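Local structure of structural protein ORF273 (Acidianus two-tailed virus, 4ART) at residues 92-97 with 140-145; 154-159 with 248-253. The protein is a thermo- and acid-stable structural protein of the archaeal virus particle, with a new fold and a precise role that is not established. All blocks are in the same frame, centred on the assembly; numbering follows the deposited sequence.

Contact 1 of 2, residues 92-97 with 140-145; sequences ETDVTR and YIHAVV
E92 to T96 pairs in parallel with Y140 to V145, the short strand axes 4.7 Å apart at closest and 20° from parallel, and five backbone hydrogen bonds run from E92 N to I141 O at one end to T96 N to V145 O at the other. Two carboxylates of strand 87-96 accept hydrogen bonds from aromatic side chains of its partner, on the same face of the sheet. With CG anti to its backbone N (chi1 173°) and an extended chain, E92 brings OE1 within 2.7 Å of Y140 OH, the donor. OE1 lies in the plane of the tyrosine ring at its edge, whereas the hydroxyl meets the carboxylate from above its plane, the two planes being nearly perpendicular. D94 repeats this crossed geometry: H142 NE2 donates to D94 OD2 at 2.7 Å, close to the imidazole plane but well above that of the carboxylate, and the bond is bent to 143°. A weak hydrogen bond from ND1 to the carbonyl of G109 would help fix the ring's rotation, and V144 CG2 sits above one face of the H142 ring, offset toward its rim. Further along, T96 CG2 packs on V144 CG1 at 4.0 Å, and both side chains touch F102 of helix 99-108. On the other face, T93, A143 and V145 pack against helix 23-44, so this parallel pair lies between two helices, with strand 154-161 bordering 139-146.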
loop_
_atom_site.group_PDB
_atom_site.type_symbol
_atom_site.label_atom_id
_atom_site.label_comp_id
_atom_site.label_asym_id
_atom_site.label_seq_id
_atom_site.Cartn_x
_atom_site.Cartn_y
_atom_site.Cartn_z
ATOM N N GLU A 92 -11.474 -6.164 -5.031
ATOM C CA GLU A 92 -10.663 -5.585 -3.970
ATOM C C GLU A 92 -11.376 -4.300 -3.522
ATOM O O GLU A 92 -11.560 -3.371 -4.318
ATOM C CB GLU A 92 -9.233 -5.299 -4.457
ATOM C CG GLU A 92 -8.370 -4.545 -3.460
ATOM C CD GLU A 92 -6.879 -4.508 -3.747
ATOM O OE1 GLU A 92 -6.455 -4.944 -4.844
ATOM O OE2 GLU A 92 -6.128 -4.028 -2.866
ATOM N N THR A 93 -11.774 -4.254 -2.254
ATOM C CA THR A 93 -12.445 -3.096 -1.681
ATOM C C THR A 93 -11.497 -2.307 -0.777
ATOM O O THR A 93 -10.901 -2.865 0.142
ATOM C CB THR A 93 -13.721 -3.520 -0.968
ATOM O OG1 THR A 93 -14.471 -4.337 -1.862
ATOM C CG2 THR A 93 -14.559 -2.336 -0.513
ATOM N N ASP A 94 -11.337 -1.011 -1.085
ATOM C CA ASP A 94 -10.538 -0.083 -0.278
ATOM C C ASP A 94 -11.561 0.843 0.363
ATOM O O ASP A 94 -12.584 1.190 -0.266
ATOM C CB ASP A 94 -9.592 0.767 -1.155
ATOM C CG ASP A 94 -8.227 0.187 -1.464
ATOM O OD1 ASP A 94 -7.750 -0.663 -0.681
ATOM O OD2 ASP A 94 -7.596 0.651 -2.448
ATOM N N VAL A 95 -11.287 1.259 1.589
ATOM C CA VAL A 95 -12.142 2.164 2.339
ATOM C C VAL A 95 -11.326 3.414 2.652
ATOM O O VAL A 95 -10.181 3.321 3.087
ATOM C CB VAL A 95 -12.761 1.463 3.573
ATOM C CG1 VAL A 95 -13.180 2.457 4.647
ATOM C CG2 VAL A 95 -13.937 0.579 3.156
ATOM N N THR A 96 -11.896 4.585 2.375
ATOM C CA THR A 96 -11.193 5.843 2.572
ATOM C C THR A 96 -12.039 6.870 3.327
ATOM O O THR A 96 -13.263 6.766 3.363
ATOM C CB THR A 96 -10.642 6.327 1.221
ATOM O OG1 THR A 96 -9.740 7.409 1.438
ATOM C CG2 THR A 96 -11.748 6.727 0.262
ATOM N N ARG A 97 -11.365 7.861 3.932
ATOM C CA ARG A 97 -11.991 8.941 4.685
ATOM C C ARG A 97 -11.479 10.315 4.208
ATOM O O ARG A 97 -11.929 11.354 4.698
ATOM C CB ARG A 97 -11.834 8.719 6.210
ATOM C CG ARG A 97 -12.794 7.635 6.744
ATOM C CD ARG A 97 -12.636 7.296 8.221
ATOM N NE ARG A 97 -13.323 6.045 8.588
ATOM C CZ ARG A 97 -14.594 5.947 8.972
ATOM N NH1 ARG A 97 -15.357 7.031 9.050
ATOM N NH2 ARG A 97 -15.107 4.767 9.293
ATOM N N TYR A 140 -10.891 -7.825 -13.019
ATOM C CA TYR A 140 -10.366 -7.355 -11.760
ATOM C C TYR A 140 -11.201 -6.123 -11.405
ATOM O O TYR A 140 -11.325 -5.203 -12.213
ATOM C CB TYR A 140 -8.855 -7.025 -11.806
ATOM C CG TYR A 140 -8.426 -6.253 -10.567
ATOM C CD1 TYR A 140 -8.160 -6.903 -9.376
ATOM C CD2 TYR A 140 -8.403 -4.858 -10.562
ATOM C CE1 TYR A 140 -7.843 -6.188 -8.215
ATOM C CE2 TYR A 140 -8.116 -4.135 -9.409
ATOM C CZ TYR A 140 -7.819 -4.800 -8.241
ATOM O OH TYR A 140 -7.483 -4.035 -7.147
ATOM N N ILE A 141 -11.794 -6.124 -10.206
ATOM C CA ILE A 141 -12.663 -5.012 -9.784
ATOM C C ILE A 141 -12.103 -4.327 -8.543
ATOM O O ILE A 141 -11.810 -4.976 -7.546
ATOM C CB ILE A 141 -14.144 -5.472 -9.582
ATOM C CG1 ILE A 141 -14.683 -6.186 -10.834
ATOM C CG2 ILE A 141 -15.035 -4.311 -9.159
ATOM C CD1 ILE A 141 -16.137 -6.751 -10.707
ATOM N N HIS A 142 -11.967 -3.014 -8.621
ATOM C CA HIS A 142 -11.526 -2.205 -7.505
ATOM C C HIS A 142 -12.677 -1.330 -7.090
ATOM O O HIS A 142 -13.127 -0.505 -7.888
ATOM C CB HIS A 142 -10.290 -1.366 -7.869
ATOM C CG HIS A 142 -9.682 -0.646 -6.680
ATOM N ND1 HIS A 142 -8.890 0.456 -6.853
ATOM C CD2 HIS A 142 -9.724 -0.931 -5.343
ATOM C CE1 HIS A 142 -8.505 0.840 -5.639
ATOM N NE2 HIS A 142 -8.980 0.046 -4.696
ATOM N N ALA A 143 -13.218 -1.584 -5.882
ATOM C CA ALA A 143 -14.324 -0.823 -5.298
ATOM C C ALA A 143 -13.760 0.083 -4.229
ATOM O O ALA A 143 -12.962 -0.366 -3.421
ATOM C CB ALA A 143 -15.373 -1.752 -4.710
ATOM N N VAL A 144 -14.104 1.368 -4.267
ATOM C CA VAL A 144 -13.607 2.333 -3.276
ATOM C C VAL A 144 -14.776 2.988 -2.582
ATOM O O VAL A 144 -15.654 3.546 -3.242
ATOM C CB VAL A 144 -12.601 3.382 -3.853
ATOM C CG1 VAL A 144 -11.889 4.149 -2.734
ATOM C CG2 VAL A 144 -11.583 2.723 -4.786
ATOM N N VAL A 145 -14.818 2.872 -1.262
ATOM C CA VAL A 145 -15.872 3.484 -0.459
ATOM C C VAL A 145 -15.295 4.666 0.323
ATOM O O VAL A 145 -14.282 4.513 1.024
ATOM C CB VAL A 145 -16.595 2.474 0.459
ATOM C CG1 VAL A 145 -17.849 3.090 1.064
ATOM C CG2 VAL A 145 -16.946 1.197 -0.298
#

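Contact 2 of 2, residues 154-159 with 248-253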
loop_
_atom_site.group_PDB
_atom_site.type_symbol
_atom_site.label_atom_id
_atom_site.label_comp_id
_atom_site.label_asym_id
_atom_site.label_seq_id
_atom_site.Cartn_x
_atom_site.Cartn_y
_atom_site.Cartn_z
ATOM N N TYR A 154 -19.847 7.795 -0.480
ATOM C CA TYR A 154 -19.791 7.371 -1.881
ATOM C C TYR A 154 -19.145 6.028 -2.120
ATOM O O TYR A 154 -18.331 5.565 -1.323
ATOM C CB TYR A 154 -19.075 8.429 -2.754
ATOM C CG TYR A 154 -19.524 9.853 -2.510
ATOM C CD1 TYR A 154 -20.750 10.317 -2.998
ATOM C CD2 TYR A 154 -18.719 10.749 -1.812
ATOM C CE1 TYR A 154 -21.161 11.639 -2.797
ATOM C CE2 TYR A 154 -19.129 12.066 -1.584
ATOM C CZ TYR A 154 -20.346 12.510 -2.090
ATOM O OH TYR A 154 -20.761 13.805 -1.872
ATOM N N LEU A 155 -19.495 5.425 -3.262
ATOM C CA LEU A 155 -18.922 4.188 -3.776
ATOM C C LEU A 155 -18.569 4.397 -5.228
ATOM O O LEU A 155 -19.338 4.994 -5.967
ATOM C CB LEU A 155 -19.898 2.979 -3.616
ATOM C CG LEU A 155 -19.548 1.656 -4.357
ATOM C CD1 LEU A 155 -18.251 1.034 -3.849
ATOM C CD2 LEU A 155 -20.680 0.650 -4.269
ATOM N N ALA A 156 -17.376 3.943 -5.620
ATOM C CA ALA A 156 -16.907 3.953 -6.995
ATOM C C ALA A 156 -16.432 2.544 -7.300
ATOM O O ALA A 156 -15.721 1.937 -6.504
ATOM C CB ALA A 156 -15.778 4.942 -7.184
ATOM N N VAL A 157 -16.918 1.989 -8.396
ATOM C CA VAL A 157 -16.573 0.629 -8.789
ATOM C C VAL A 157 -15.840 0.764 -10.136
ATOM O O VAL A 157 -16.412 1.305 -11.089
ATOM C CB VAL A 157 -17.833 -0.271 -8.918
ATOM C CG1 VAL A 157 -17.448 -1.704 -9.290
ATOM C CG2 VAL A 157 -18.713 -0.238 -7.666
ATOM N N ASN A 158 -14.595 0.272 -10.195
ATOM C CA ASN A 158 -13.727 0.271 -11.391
ATOM C C ASN A 158 -13.509 -1.151 -11.871
ATOM O O ASN A 158 -12.951 -1.955 -11.144
ATOM C CB ASN A 158 -12.360 0.930 -11.074
ATOM C CG ASN A 158 -12.479 2.419 -10.861
ATOM O OD1 ASN A 158 -13.145 3.106 -11.596
ATOM N ND2 ASN A 158 -12.161 2.904 -9.682
ATOM N N ILE A 159 -13.930 -1.449 -13.106
ATOM C CA ILE A 159 -13.820 -2.773 -13.700
ATOM C C ILE A 159 -12.748 -2.820 -14.778
ATOM O O ILE A 159 -12.853 -2.149 -15.803
ATOM C CB ILE A 159 -15.209 -3.270 -14.179
ATOM C CG1 ILE A 159 -16.226 -3.249 -13.008
ATOM C CG2 ILE A 159 -15.079 -4.642 -14.774
ATOM C CD1 ILE A 159 -17.617 -3.300 -13.416
ATOM N N GLN A 248 -16.277 2.345 -15.241
ATOM C CA GLN A 248 -16.418 2.997 -13.942
ATOM C C GLN A 248 -17.860 3.330 -13.581
ATOM O O GLN A 248 -18.551 4.003 -14.355
ATOM C CB GLN A 248 -15.525 4.243 -13.937
ATOM C CG GLN A 248 -15.385 4.940 -12.592
ATOM C CD GLN A 248 -14.340 6.029 -12.694
ATOM O OE1 GLN A 248 -14.669 7.209 -12.634
ATOM N NE2 GLN A 248 -13.051 5.658 -12.876
ATOM N N VAL A 249 -18.338 2.814 -12.419
ATOM C CA VAL A 249 -19.728 3.058 -11.950
ATOM C C VAL A 249 -19.692 3.664 -10.550
ATOM O O VAL A 249 -18.975 3.150 -9.687
ATOM C CB VAL A 249 -20.685 1.826 -12.055
ATOM C CG1 VAL A 249 -22.116 2.178 -11.674
ATOM C CG2 VAL A 249 -20.645 1.208 -13.438
ATOM N N CYS A 250 -20.450 4.769 -10.342
ATOM C CA CYS A 250 -20.468 5.519 -9.091
ATOM C C CYS A 250 -21.834 5.629 -8.446
ATOM O O CYS A 250 -22.857 5.502 -9.109
ATOM C CB CYS A 250 -19.781 6.875 -9.226
ATOM S SG CYS A 250 -18.107 6.792 -9.893
ATOM N N TYR A 251 -21.835 5.761 -7.117
ATOM C CA TYR A 251 -23.025 5.783 -6.272
ATOM C C TYR A 251 -22.832 6.704 -5.074
ATOM O O TYR A 251 -21.706 6.894 -4.602
ATOM C CB TYR A 251 -23.297 4.376 -5.709
ATOM C CG TYR A 251 -23.308 3.247 -6.717
ATOM C CD1 TYR A 251 -22.124 2.598 -7.084
ATOM C CD2 TYR A 251 -24.506 2.781 -7.257
ATOM C CE1 TYR A 251 -22.137 1.521 -7.967
ATOM C CE2 TYR A 251 -24.526 1.735 -8.175
ATOM C CZ TYR A 251 -23.344 1.081 -8.492
ATOM O OH TYR A 251 -23.388 0.024 -9.360
ATOM N N GLU A 252 -23.938 7.287 -4.590
ATOM C CA GLU A 252 -23.930 8.127 -3.396
ATOM C C GLU A 252 -24.791 7.456 -2.342
ATOM O O GLU A 252 -25.834 6.893 -2.684
ATOM C CB GLU A 252 -24.402 9.554 -3.688
ATOM C CG GLU A 252 -25.817 9.655 -4.225
ATOM C CD GLU A 252 -26.404 11.051 -4.297
ATOM O OE1 GLU A 252 -25.736 12.014 -3.852
ATOM O OE2 GLU A 252 -27.548 11.175 -4.793
ATOM N N TRP A 253 -24.337 7.467 -1.081
ATOM C CA TRP A 253 -25.093 6.902 0.032
ATOM C C TRP A 253 -26.118 7.936 0.447
ATOM O O TRP A 253 -25.749 9.045 0.848
ATOM C CB TRP A 253 -24.181 6.556 1.202
ATOM C CG TRP A 253 -24.875 5.801 2.295
ATOM C CD1 TRP A 253 -25.339 6.304 3.475
ATOM C CD2 TRP A 253 -25.205 4.407 2.293
ATOM N NE1 TRP A 253 -25.910 5.302 4.225
ATOM C CE2 TRP A 253 -25.848 4.127 3.521
ATOM C CE3 TRP A 253 -25.023 3.362 1.369
ATOM C CZ2 TRP A 253 -26.303 2.844 3.852
ATOM C CZ3 TRP A 253 -25.484 2.095 1.690
ATOM C CH2 TRP A 253 -26.118 1.845 2.918
#
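L155 and Y251 face each other across an antiparallel hydrogen-bonded pair, their side chains lying side by side and pointing the same way. A chi1 of 169° swings the L155 branch away from its own backbone N and alongside the Y251 ring, setting CD2 3.7 Å from Y251 CD1, an approach oblique to the ring. V157 comes to the same ring from a different direction: its CG2 is near the ring plane, at the edge, 3.9 Å from Y251 CE1. Two aliphatic branches thus bear on the CD1–CE1 side of the tyrosine, while its hydroxyl reaches on to hydrogen-bond D33 of helix 23-44.

The opposite face carries three non-hydrogen-bonded pairs. Y154 CD1 lies 3.8 Å from E252 CB, which meets the ring at its edge; the carboxylate, its plane nearly parallel to that of the ring, is directed elsewhere and accepts a hydrogen bond from N259. In the middle, A156 CB lies 4.0 Å from C250 SG, whose disulfide to C263 extends on this face. N158 and Q248 also run side by side, their amide planes turned 72° apart. Q248 NE2 donates to N158 OD1 at 2.9 Å, but the angle at the hydrogen is only 132° and the donor is tilted out of the carbonyl plane.

Four backbone bonds join the strands, two at each hydrogen-bonded pair; that from V157 N to V249 O, at 2.7 Å, is the shortest. The two faces differ: L155, V157, V249 and Y251 make a largely apolar one, on which V249 and Y251 touch helix 23-44; the other is mixed, and there A156 and Q248 touch I106 of helix 99-108. The covalent link from C250 ties this strand to C263, at the start of helix 263-266, consistent with a protein known for its stability to heat and acid.

Overall arrangement
Contacts 1 and 2 belong to one mixed sheet and follow each other in series, neither nesting nor crossing. From the N terminus, the chain passes through helix 23-44 and the first two strands before reaching 92-97. Contact 1 then closes a connection of 42 residues that includes helices 99-108 and 113-123. Strand 154-161 comes next and lies antiparallel beside 139-146, where V144 N to A156 O and H142 O to N158 N, both 2.8 Å, are probable hydrogen bonds that make the two contacts continuous. Contact 2 closes a longer, largely helical excursion of 88 residues, bringing strand 247-253 back to the sheet next to the final strand, 258-261.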